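Local coordinates for serine-rich Repeat Adhesion Glycoprotein (Srr1) (Streptococcus agalactiae, PDB 4MBO), which binds fibrinogen as a serine-rich repeat adhesin, probably at the surface of the bacterium, at residues A[163-174]-A[191-202]; A[227-237]-A[281-290]. One frame throughout, in Å; residues are numbered along the deposited sequence.

Interaction 1: A[163-174]-A[191-202]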
loop_
_atom_site.group_PDB
_atom_site.type_symbol
_atom_site.label_atom_id
_atom_site.label_comp_id
_atom_site.label_asym_id
_atom_site.label_seq_id
_atom_site.Cartn_x
_atom_site.Cartn_y
_atom_site.Cartn_z
ATOM N N VAL A 163 -6.542 20.823 -3.035
ATOM C CA VAL A 163 -7.822 21.521 -3.142
ATOM C C VAL A 163 -7.674 22.962 -3.625
ATOM O O VAL A 163 -6.789 23.675 -3.176
ATOM C CB VAL A 163 -8.477 21.608 -1.746
ATOM C CG1 VAL A 163 -9.831 22.313 -1.800
ATOM C CG2 VAL A 163 -8.621 20.237 -1.128
ATOM N N THR A 164 -8.554 23.374 -4.523
ATOM C CA THR A 164 -8.634 24.751 -4.975
ATOM C C THR A 164 -10.081 25.179 -4.734
ATOM O O THR A 164 -11.018 24.491 -5.151
ATOM C CB THR A 164 -8.300 24.893 -6.478
ATOM O OG1 THR A 164 -6.908 24.592 -6.682
ATOM C CG2 THR A 164 -8.602 26.276 -6.956
ATOM N N GLU A 165 -10.267 26.284 -4.014
ATOM C CA GLU A 165 -11.609 26.786 -3.710
ATOM C C GLU A 165 -11.638 28.283 -3.972
ATOM O O GLU A 165 -11.309 29.089 -3.101
ATOM C CB GLU A 165 -12.031 26.456 -2.266
ATOM C CG GLU A 165 -13.426 26.965 -1.860
ATOM C CD GLU A 165 -14.618 26.296 -2.564
ATOM O OE1 GLU A 165 -14.505 25.146 -3.050
ATOM O OE2 GLU A 165 -15.717 26.910 -2.577
ATOM N N HIS A 166 -11.992 28.635 -5.194
ATOM C CA HIS A 166 -12.150 30.022 -5.606
ATOM C C HIS A 166 -13.543 30.214 -6.178
ATOM O O HIS A 166 -14.283 29.251 -6.455
ATOM C CB HIS A 166 -11.133 30.439 -6.673
ATOM C CG HIS A 166 -9.715 30.434 -6.201
ATOM N ND1 HIS A 166 -8.646 30.496 -7.068
ATOM C CD2 HIS A 166 -9.184 30.291 -4.965
ATOM C CE1 HIS A 166 -7.518 30.451 -6.381
ATOM N NE2 HIS A 166 -7.815 30.323 -5.100
ATOM N N THR A 167 -13.906 31.468 -6.398
ATOM C CA THR A 167 -15.195 31.745 -6.940
ATOM C C THR A 167 -15.477 31.053 -8.276
ATOM O O THR A 167 -16.558 30.486 -8.484
ATOM C CB THR A 167 -15.378 33.275 -7.082
ATOM O OG1 THR A 167 -15.224 33.873 -5.791
ATOM C CG2 THR A 167 -16.716 33.593 -7.636
ATOM N N ASN A 168 -14.481 31.026 -9.164
ATOM C CA ASN A 168 -14.679 30.512 -10.506
ATOM C C ASN A 168 -14.232 29.054 -10.760
ATOM O O ASN A 168 -14.555 28.473 -11.797
ATOM C CB ASN A 168 -13.993 31.460 -11.530
ATOM C CG ASN A 168 -12.498 31.756 -11.201
ATOM O OD1 ASN A 168 -12.023 31.571 -10.073
ATOM N ND2 ASN A 168 -11.772 32.242 -12.203
ATOM N N VAL A 169 -13.462 28.533 -9.818
ATOM C CA VAL A 169 -12.859 27.204 -9.890
ATOM C C VAL A 169 -12.859 26.550 -8.524
ATOM O O VAL A 169 -12.271 27.069 -7.568
ATOM C CB VAL A 169 -11.394 27.323 -10.422
ATOM C CG1 VAL A 169 -10.609 26.042 -10.218
ATOM C CG2 VAL A 169 -11.417 27.773 -11.871
ATOM N N LYS A 170 -13.520 25.389 -8.422
ATOM C CA LYS A 170 -13.558 24.599 -7.200
ATOM C C LYS A 170 -13.229 23.174 -7.641
ATOM O O LYS A 170 -13.994 22.552 -8.415
ATOM C CB LYS A 170 -14.941 24.646 -6.545
ATOM C CG LYS A 170 -15.477 26.066 -6.446
ATOM C CD LYS A 170 -16.924 26.104 -5.942
ATOM C CE LYS A 170 -17.459 27.522 -5.879
ATOM N NZ LYS A 170 -16.696 28.378 -4.937
ATOM N N THR A 171 -12.091 22.682 -7.186
ATOM C CA THR A 171 -11.647 21.357 -7.557
ATOM C C THR A 171 -10.907 20.704 -6.404
ATOM O O THR A 171 -10.432 21.379 -5.496
ATOM C CB THR A 171 -10.709 21.380 -8.792
ATOM O OG1 THR A 171 -9.580 22.219 -8.519
ATOM C CG2 THR A 171 -11.386 21.917 -10.033
ATOM N N ASN A 172 -10.838 19.379 -6.411
ATOM C CA ASN A 172 -10.010 18.652 -5.453
ATOM C C ASN A 172 -9.689 17.266 -6.001
ATOM O O ASN A 172 -10.502 16.666 -6.661
ATOM C CB ASN A 172 -10.582 18.594 -4.028
ATOM C CG ASN A 172 -11.834 17.746 -3.896
ATOM O OD1 ASN A 172 -11.743 16.602 -3.470
ATOM N ND2 ASN A 172 -12.994 18.310 -4.236
ATOM N N VAL A 173 -8.478 16.777 -5.718
ATOM C CA VAL A 173 -7.978 15.532 -6.291
ATOM C C VAL A 173 -6.867 14.946 -5.430
ATOM O O VAL A 173 -6.168 15.673 -4.685
ATOM C CB VAL A 173 -7.451 15.813 -7.745
ATOM C CG1 VAL A 173 -6.142 16.617 -7.689
ATOM C CG2 VAL A 173 -7.262 14.542 -8.571
ATOM N N ARG A 174 -6.681 13.641 -5.549
ATOM C CA ARG A 174 -5.574 12.939 -4.875
ATOM C C ARG A 174 -5.228 11.693 -5.658
ATOM O O ARG A 174 -6.098 11.116 -6.293
ATOM C CB ARG A 174 -5.926 12.608 -3.417
ATOM C CG ARG A 174 -4.800 11.951 -2.649
ATOM C CD ARG A 174 -5.111 11.834 -1.159
ATOM N NE ARG A 174 -6.376 11.132 -0.935
ATOM C CZ ARG A 174 -6.915 10.923 0.268
ATOM N NH1 ARG A 174 -6.275 11.326 1.362
ATOM N NH2 ARG A 174 -8.094 10.314 0.373
ATOM N N THR A 191 -6.401 7.335 -8.858
ATOM C CA THR A 191 -6.749 8.712 -8.736
ATOM C C THR A 191 -8.149 8.865 -8.175
ATOM O O THR A 191 -9.097 8.234 -8.689
ATOM C CB THR A 191 -6.692 9.416 -10.117
ATOM O OG1 THR A 191 -5.346 9.330 -10.637
ATOM C CG2 THR A 191 -7.022 10.880 -9.973
ATOM N N GLN A 192 -8.280 9.675 -7.126
ATOM C CA GLN A 192 -9.593 10.017 -6.576
ATOM C C GLN A 192 -9.959 11.414 -7.057
ATOM O O GLN A 192 -9.203 12.371 -6.869
ATOM C CB GLN A 192 -9.609 9.998 -5.074
ATOM C CG GLN A 192 -9.341 8.628 -4.488
ATOM C CD GLN A 192 -9.170 8.686 -2.982
ATOM O OE1 GLN A 192 -8.725 9.715 -2.427
ATOM N NE2 GLN A 192 -9.474 7.580 -2.310
ATOM N N ILE A 193 -11.116 11.511 -7.705
ATOM C CA ILE A 193 -11.653 12.771 -8.192
ATOM C C ILE A 193 -12.759 13.160 -7.204
ATOM O O ILE A 193 -13.695 12.412 -6.970
ATOM C CB ILE A 193 -12.194 12.625 -9.626
ATOM C CG1 ILE A 193 -11.031 12.393 -10.609
ATOM C CG2 ILE A 193 -13.031 13.813 -10.063
ATOM C CD1 ILE A 193 -10.747 10.957 -10.862
ATOM N N ASN A 194 -12.628 14.336 -6.595
ATOM C CA ASN A 194 -13.523 14.786 -5.538
ATOM C C ASN A 194 -13.468 13.902 -4.285
ATOM O O ASN A 194 -14.504 13.535 -3.731
ATOM C CB ASN A 194 -14.976 14.944 -6.014
ATOM C CG ASN A 194 -15.825 15.795 -5.047
ATOM O OD1 ASN A 194 -15.305 16.524 -4.191
ATOM N ND2 ASN A 194 -17.139 15.682 -5.175
ATOM N N PRO A 195 -12.262 13.598 -3.795
ATOM C CA PRO A 195 -12.202 12.821 -2.556
ATOM C C PRO A 195 -12.800 13.542 -1.327
ATOM O O PRO A 195 -13.175 12.892 -0.330
ATOM C CB PRO A 195 -10.691 12.608 -2.349
ATOM C CG PRO A 195 -10.039 13.693 -3.088
ATOM C CD PRO A 195 -10.914 13.894 -4.317
ATOM N N GLU A 196 -12.838 14.865 -1.366
ATOM C CA GLU A 196 -13.379 15.658 -0.261
ATOM C C GLU A 196 -14.921 15.697 -0.206
ATOM O O GLU A 196 -15.508 16.138 0.787
ATOM C CB GLU A 196 -12.847 17.101 -0.348
ATOM C CG GLU A 196 -11.336 17.220 -0.255
ATOM C CD GLU A 196 -10.840 17.154 1.163
ATOM O OE1 GLU A 196 -11.103 18.127 1.905
ATOM O OE2 GLU A 196 -10.197 16.149 1.537
ATOM N N GLY A 197 -15.571 15.261 -1.272
ATOM C CA GLY A 197 -17.034 15.298 -1.316
ATOM C C GLY A 197 -17.553 16.727 -1.234
ATOM O O GLY A 197 -18.404 17.042 -0.389
ATOM N N LYS A 198 -17.031 17.579 -2.118
ATOM C CA LYS A 198 -17.413 18.989 -2.219
ATOM C C LYS A 198 -17.968 19.249 -3.610
ATOM O O LYS A 198 -17.814 18.432 -4.513
ATOM C CB LYS A 198 -16.188 19.897 -2.051
ATOM C CG LYS A 198 -15.334 19.668 -0.814
ATOM C CD LYS A 198 -14.064 20.537 -0.832
ATOM C CE LYS A 198 -14.393 22.030 -0.860
ATOM N NZ LYS A 198 -13.211 22.932 -0.689
ATOM N N GLU A 199 -18.630 20.383 -3.802
ATOM C CA GLU A 199 -19.013 20.739 -5.155
ATOM C C GLU A 199 -17.717 21.025 -5.931
ATOM O O GLU A 199 -16.788 21.660 -5.392
ATOM C CB GLU A 199 -19.883 21.983 -5.169
ATOM C CG GLU A 199 -21.256 21.768 -4.540
ATOM C CD GLU A 199 -22.117 20.755 -5.310
ATOM O OE1 GLU A 199 -22.016 20.743 -6.561
ATOM O OE2 GLU A 199 -22.919 19.998 -4.679
ATOM N N MET A 200 -17.653 20.549 -7.166
ATOM C CA MET A 200 -16.552 20.882 -8.081
ATOM C C MET A 200 -17.196 21.683 -9.204
ATOM O O MET A 200 -18.297 21.371 -9.642
ATOM C CB MET A 200 -15.787 19.671 -8.598
ATOM C CG MET A 200 -15.216 18.832 -7.463
ATOM S SD MET A 200 -13.736 17.920 -7.920
ATOM C CE MET A 200 -14.332 17.161 -9.401
ATOM N N TYR A 201 -16.506 22.714 -9.652
ATOM C CA TYR A 201 -17.083 23.653 -10.577
ATOM C C TYR A 201 -16.073 24.484 -11.339
ATOM O O TYR A 201 -15.076 24.938 -10.763
ATOM C CB TYR A 201 -17.951 24.599 -9.733
ATOM C CG TYR A 201 -18.483 25.875 -10.359
ATOM C CD1 TYR A 201 -19.580 25.843 -11.222
ATOM C CD2 TYR A 201 -17.980 27.124 -9.989
ATOM C CE1 TYR A 201 -20.120 26.997 -11.750
ATOM C CE2 TYR A 201 -18.524 28.299 -10.519
ATOM C CZ TYR A 201 -19.585 28.222 -11.394
ATOM O OH TYR A 201 -20.133 29.377 -11.909
ATOM N N PHE A 202 -16.376 24.698 -12.611
ATOM C CA PHE A 202 -15.692 25.656 -13.466
ATOM C C PHE A 202 -16.784 26.589 -13.980
ATOM O O PHE A 202 -17.762 26.128 -14.578
ATOM C CB PHE A 202 -15.042 25.055 -14.731
ATOM C CG PHE A 202 -13.763 24.305 -14.514
ATOM C CD1 PHE A 202 -13.011 24.426 -13.356
ATOM C CD2 PHE A 202 -13.234 23.555 -15.556
ATOM C CE1 PHE A 202 -11.815 23.760 -13.212
ATOM C CE2 PHE A 202 -12.007 22.914 -15.437
ATOM C CZ PHE A 202 -11.301 22.999 -14.247
HETATM O O HOH W 1 -12.925 23.066 -3.556
HETATM O O HOH W 2 -16.613 23.454 -3.307
HETATM O O HOH W 3 -13.839 21.051 -4.940
#

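Interaction 2: A[227-237]-A[281-290]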
loop_
_atom_site.group_PDB
_atom_site.type_symbol
_atom_site.label_atom_id
_atom_site.label_comp_id
_atom_site.label_asym_id
_atom_site.label_seq_id
_atom_site.Cartn_x
_atom_site.Cartn_y
_atom_site.Cartn_z
ATOM N N ASN A 227 0.093 1.079 -22.798
ATOM C CA ASN A 227 -0.590 -0.163 -22.470
ATOM C C ASN A 227 -1.392 -0.081 -21.168
ATOM O O ASN A 227 -1.672 -1.119 -20.551
ATOM C CB ASN A 227 0.418 -1.331 -22.402
ATOM C CG ASN A 227 1.087 -1.617 -23.739
ATOM O OD1 ASN A 227 2.302 -1.762 -23.799
ATOM N ND2 ASN A 227 0.304 -1.654 -24.821
ATOM N N ALA A 228 -1.771 1.132 -20.749
ATOM C CA ALA A 228 -2.513 1.261 -19.494
ATOM C C ALA A 228 -3.866 0.595 -19.574
ATOM O O ALA A 228 -4.578 0.754 -20.587
ATOM C CB ALA A 228 -2.719 2.724 -19.143
ATOM N N GLU A 229 -4.209 -0.112 -18.491
ATOM C CA GLU A 229 -5.548 -0.673 -18.282
ATOM C C GLU A 229 -6.209 0.362 -17.400
ATOM O O GLU A 229 -5.673 0.716 -16.346
ATOM C CB GLU A 229 -5.486 -2.022 -17.584
ATOM C CG GLU A 229 -4.619 -3.010 -18.328
ATOM C CD GLU A 229 -4.569 -4.396 -17.724
ATOM O OE1 GLU A 229 -4.781 -4.576 -16.503
ATOM O OE2 GLU A 229 -4.269 -5.315 -18.504
ATOM N N VAL A 230 -7.341 0.889 -17.855
ATOM C CA VAL A 230 -8.040 1.967 -17.163
ATOM C C VAL A 230 -9.455 1.560 -16.806
ATOM O O VAL A 230 -10.191 1.063 -17.652
ATOM C CB VAL A 230 -8.140 3.229 -18.065
ATOM C CG1 VAL A 230 -8.866 4.362 -17.354
ATOM C CG2 VAL A 230 -6.764 3.693 -18.508
ATOM N N LYS A 231 -9.815 1.787 -15.547
ATOM C CA LYS A 231 -11.157 1.502 -15.038
ATOM C C LYS A 231 -11.580 2.742 -14.273
ATOM O O LYS A 231 -10.789 3.335 -13.538
ATOM C CB LYS A 231 -11.173 0.265 -14.104
ATOM C CG LYS A 231 -12.547 -0.080 -13.533
ATOM C CD LYS A 231 -12.630 -1.472 -12.862
ATOM C CE LYS A 231 -11.735 -1.584 -11.642
ATOM N NZ LYS A 231 -11.905 -2.903 -10.924
ATOM N N ILE A 232 -12.839 3.154 -14.466
ATOM C CA ILE A 232 -13.408 4.327 -13.799
ATOM C C ILE A 232 -14.648 3.911 -13.011
ATOM O O ILE A 232 -15.581 3.300 -13.553
ATOM C CB ILE A 232 -13.768 5.446 -14.806
ATOM C CG1 ILE A 232 -12.599 5.689 -15.744
ATOM C CG2 ILE A 232 -14.238 6.695 -14.080
ATOM C CD1 ILE A 232 -12.855 6.722 -16.813
ATOM N N LEU A 233 -14.634 4.231 -11.726
ATOM C CA LEU A 233 -15.718 3.927 -10.818
ATOM C C LEU A 233 -16.319 5.185 -10.235
ATOM O O LEU A 233 -15.644 6.197 -10.099
ATOM C CB LEU A 233 -15.219 3.035 -9.651
ATOM C CG LEU A 233 -14.461 1.796 -10.046
ATOM C CD1 LEU A 233 -13.918 1.106 -8.811
ATOM C CD2 LEU A 233 -15.311 0.843 -10.854
ATOM N N LYS A 234 -17.622 5.135 -9.938
ATOM C CA LYS A 234 -18.337 6.266 -9.324
ATOM C C LYS A 234 -18.859 5.838 -7.948
ATOM O O LYS A 234 -19.421 4.734 -7.793
ATOM C CB LYS A 234 -19.508 6.735 -10.205
ATOM C CG LYS A 234 -20.307 7.900 -9.637
ATOM C CD LYS A 234 -21.425 8.301 -10.590
ATOM C CE LYS A 234 -22.417 9.250 -9.948
ATOM N NZ LYS A 234 -23.169 8.588 -8.855
ATOM N N THR A 235 -18.691 6.720 -6.961
ATOM C CA THR A 235 -19.140 6.462 -5.584
ATOM C C THR A 235 -19.297 7.788 -4.804
ATOM O O THR A 235 -18.806 8.834 -5.230
ATOM C CB THR A 235 -18.121 5.547 -4.826
ATOM O OG1 THR A 235 -18.717 5.010 -3.643
ATOM C CG2 THR A 235 -16.867 6.312 -4.503
ATOM N N ASN A 236 -19.948 7.719 -3.645
ATOM C CA ASN A 236 -20.032 8.846 -2.740
ATOM C C ASN A 236 -18.696 8.899 -1.994
ATOM O O ASN A 236 -18.148 7.850 -1.628
ATOM C CB ASN A 236 -21.166 8.618 -1.772
ATOM C CG ASN A 236 -21.400 9.803 -0.849
ATOM O OD1 ASN A 236 -20.609 10.086 0.027
ATOM N ND2 ASN A 236 -22.546 10.447 -0.999
ATOM N N SER A 237 -18.200 10.094 -1.710
ATOM C CA SER A 237 -16.902 10.251 -1.031
ATOM C C SER A 237 -16.791 9.547 0.312
ATOM O O SER A 237 -15.685 9.221 0.744
ATOM C CB SER A 237 -16.557 11.734 -0.817
ATOM O OG SER A 237 -17.468 12.328 0.064
ATOM N N THR A 281 -21.868 14.872 -3.765
ATOM C CA THR A 281 -22.101 13.449 -3.533
ATOM C C THR A 281 -21.595 12.531 -4.630
ATOM O O THR A 281 -21.797 11.310 -4.575
ATOM C CB THR A 281 -23.607 13.190 -3.305
ATOM O OG1 THR A 281 -24.344 13.800 -4.361
ATOM C CG2 THR A 281 -24.033 13.817 -1.999
ATOM N N THR A 282 -20.883 13.096 -5.596
ATOM C CA THR A 282 -20.313 12.309 -6.667
ATOM C C THR A 282 -18.798 12.376 -6.625
ATOM O O THR A 282 -18.218 13.478 -6.727
ATOM C CB THR A 282 -20.744 12.839 -8.042
ATOM O OG1 THR A 282 -22.158 12.685 -8.178
ATOM C CG2 THR A 282 -20.055 12.118 -9.171
ATOM N N SER A 283 -18.173 11.213 -6.468
ATOM C CA SER A 283 -16.718 11.095 -6.572
ATOM C C SER A 283 -16.403 10.009 -7.595
ATOM O O SER A 283 -17.228 9.108 -7.847
ATOM C CB SER A 283 -16.081 10.744 -5.229
ATOM O OG SER A 283 -16.347 11.748 -4.248
ATOM N N TYR A 284 -15.271 10.127 -8.272
ATOM C CA TYR A 284 -14.847 9.102 -9.203
ATOM C C TYR A 284 -13.481 8.577 -8.785
ATOM O O TYR A 284 -12.701 9.271 -8.143
ATOM C CB TYR A 284 -14.744 9.611 -10.639
ATOM C CG TYR A 284 -16.047 10.089 -11.221
ATOM C CD1 TYR A 284 -16.993 9.189 -11.675
ATOM C CD2 TYR A 284 -16.332 11.432 -11.296
ATOM C CE1 TYR A 284 -18.205 9.602 -12.178
ATOM C CE2 TYR A 284 -17.523 11.871 -11.836
ATOM C CZ TYR A 284 -18.457 10.960 -12.268
ATOM O OH TYR A 284 -19.663 11.406 -12.781
ATOM N N VAL A 285 -13.233 7.315 -9.095
ATOM C CA VAL A 285 -11.944 6.691 -8.870
ATOM C C VAL A 285 -11.489 6.160 -10.235
ATOM O O VAL A 285 -12.196 5.396 -10.891
ATOM C CB VAL A 285 -12.032 5.574 -7.852
ATOM C CG1 VAL A 285 -10.672 4.968 -7.653
ATOM C CG2 VAL A 285 -12.619 6.081 -6.536
ATOM N N VAL A 286 -10.297 6.568 -10.659
ATOM C CA VAL A 286 -9.703 6.108 -11.898
ATOM C C VAL A 286 -8.537 5.197 -11.545
ATOM O O VAL A 286 -7.572 5.630 -10.871
ATOM C CB VAL A 286 -9.194 7.256 -12.777
ATOM C CG1 VAL A 286 -8.550 6.659 -14.029
ATOM C CG2 VAL A 286 -10.317 8.222 -13.106
ATOM N N LEU A 287 -8.605 3.931 -11.935
ATOM C CA LEU A 287 -7.534 2.994 -11.665
ATOM C C LEU A 287 -6.751 2.780 -12.940
ATOM O O LEU A 287 -7.329 2.456 -13.975
ATOM C CB LEU A 287 -8.059 1.665 -11.171
ATOM C CG LEU A 287 -8.896 1.702 -9.883
ATOM C CD1 LEU A 287 -10.356 1.950 -10.152
ATOM C CD2 LEU A 287 -8.708 0.363 -9.189
ATOM N N VAL A 288 -5.456 3.017 -12.886
ATOM C CA VAL A 288 -4.551 2.818 -14.019
ATOM C C VAL A 288 -3.512 1.758 -13.660
ATOM O O VAL A 288 -2.741 1.943 -12.699
ATOM C CB VAL A 288 -3.857 4.134 -14.403
ATOM C CG1 VAL A 288 -2.775 3.919 -15.465
ATOM C CG2 VAL A 288 -4.877 5.165 -14.850
ATOM N N LYS A 289 -3.516 0.652 -14.395
ATOM C CA LYS A 289 -2.492 -0.377 -14.198
ATOM C C LYS A 289 -1.571 -0.328 -15.399
ATOM O O LYS A 289 -2.028 -0.341 -16.551
ATOM C CB LYS A 289 -3.082 -1.773 -14.051
ATOM C CG LYS A 289 -2.022 -2.814 -13.736
ATOM C CD LYS A 289 -2.575 -4.218 -13.555
ATOM C CE LYS A 289 -3.366 -4.364 -12.270
ATOM N NZ LYS A 289 -3.804 -5.778 -12.075
ATOM N N ILE A 290 -0.271 -0.271 -15.122
ATOM C CA ILE A 290 0.768 -0.234 -16.157
ATOM C C ILE A 290 1.980 -1.036 -15.742
ATOM O O ILE A 290 2.121 -1.388 -14.570
ATOM C CB ILE A 290 1.280 1.210 -16.390
ATOM C CG1 ILE A 290 1.569 1.914 -15.053
ATOM C CG2 ILE A 290 0.274 1.999 -17.160
ATOM C CD1 ILE A 290 2.249 3.268 -15.184
HETATM O O HOH W 4 -0.911 -2.668 -18.234
HETATM O O HOH W 5 -22.130 9.063 -6.474
HETATM O O HOH W 6 -18.810 12.366 -3.243
#

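Interaction 1: A[163-174]-A[191-202]
Asn172 faces the 194-197 turn where the antiparallel hairpin of strands 169-181 and 186-202, in the C-terminal region of the fibrinogen-binding adhesin, is interrupted. Backbone pairing is regular on either side, at Lys170 with Tyr201 and at Arg174 with Gln192. Between them, residues 194-199 loop out and the Asn172 amide adds side-chain bonds to the one backbone bond left, Asn194 N to Asn172 O.

Asn172 OD1 accepts from Glu196 N at 2.9 Å, while ND2 donates to Asn194 OD1; the two amides are turned 69° apart. With chi1 at 69°, CG sits between the backbone N and carbonyl carbon, turning the amide toward this turn. Asn194 OD1 also takes Lys198 N. Arg174 grips Gln192 side-on: OE1 lies in the guanidinium plane, receiving NE at 3.1 Å and NH2, on a lone pair, at 2.9 Å. Asn159 O takes Arg174 NH1, Asp242 OD1 pairs with NH2, and Thr241 O takes Gln192 NE2.

Beside the turn, Glu165 OE2 pairs with Lys170 NZ at 2.9 Å, while OE1 makes a weak, water-bridged salt bridge of 3.5 Å to Lys198 NZ.

On the opposite face from Lys170 and Tyr201, Phe202 lies beside the methyls of Val169, and its CE1 touches Thr171 CG2 at 3.7 Å.

Interaction 2: A[227-237]-A[281-290]
Ser283 OG packs 3.4 Å from Ser237 CB and is gripped from two quarters: a water that also accepts from Ser237 N donates to it at 2.7 Å, and it hydrogen-bonds to Asn194 O. The side chain of Ser237 lies about 6 Å from a bound calcium ion.

From Ser283 the two strands run antiparallel through four hydrogen-bonded pairs, starting at Thr235 with Ser283 and ending at Glu229 with Lys289. The bonds of Leu233 with Val285 are short, 2.8 Å from Leu233 N to Val285 O. This strand pair belongs to an antiparallel sheet in the C-terminal region of the fibrinogen-binding adhesin, where strand 283-290 is flanked by 229-235 and 186-202.

One face carries Val230, Ile232, Val286, Val288 and the Tyr284 ring. The stem of Lys234 crosses that ring obliquely, CG 3.7 Å from Tyr284 CE1, and Trp273 stacks on the ring while Tyr260 meets it edge-to-face. In one of two conformers, and so less certainly, the Lys234 chain stays extended until a bend at its last torsion (chi4 -66°), which brings NZ to a water that also donates to Thr281 O. Val230 CG1 touches Val286 CG1 diagonally at 4.1 Å.

On the other face, Leu287 CD1 bears against Leu233 CD1 at 3.9 Å, and Lys231, lying alongside Leu287, brings its CE to 4.1 Å from the same methyl.

From the N terminus, the chain first runs through 163-174, turns back, and returns as 191-202, so interaction 1 closes a short hairpin loop. Only later does 227-237 begin, and interaction 2 closes when 281-290 comes back to it after 43 intervening residues. The two loops are therefore in series, neither nested nor crossed. In space they join through one sheet: strand 186-202 has 169-181 on one flank and 283-290 on the other, with 229-235 beyond the latter. Ile193 N lies 2.8 Å from Tyr284 O, a probable hydrogen bond, and the 194-197 turn of interaction 1 packs on Ser237, at the near end of interaction 2.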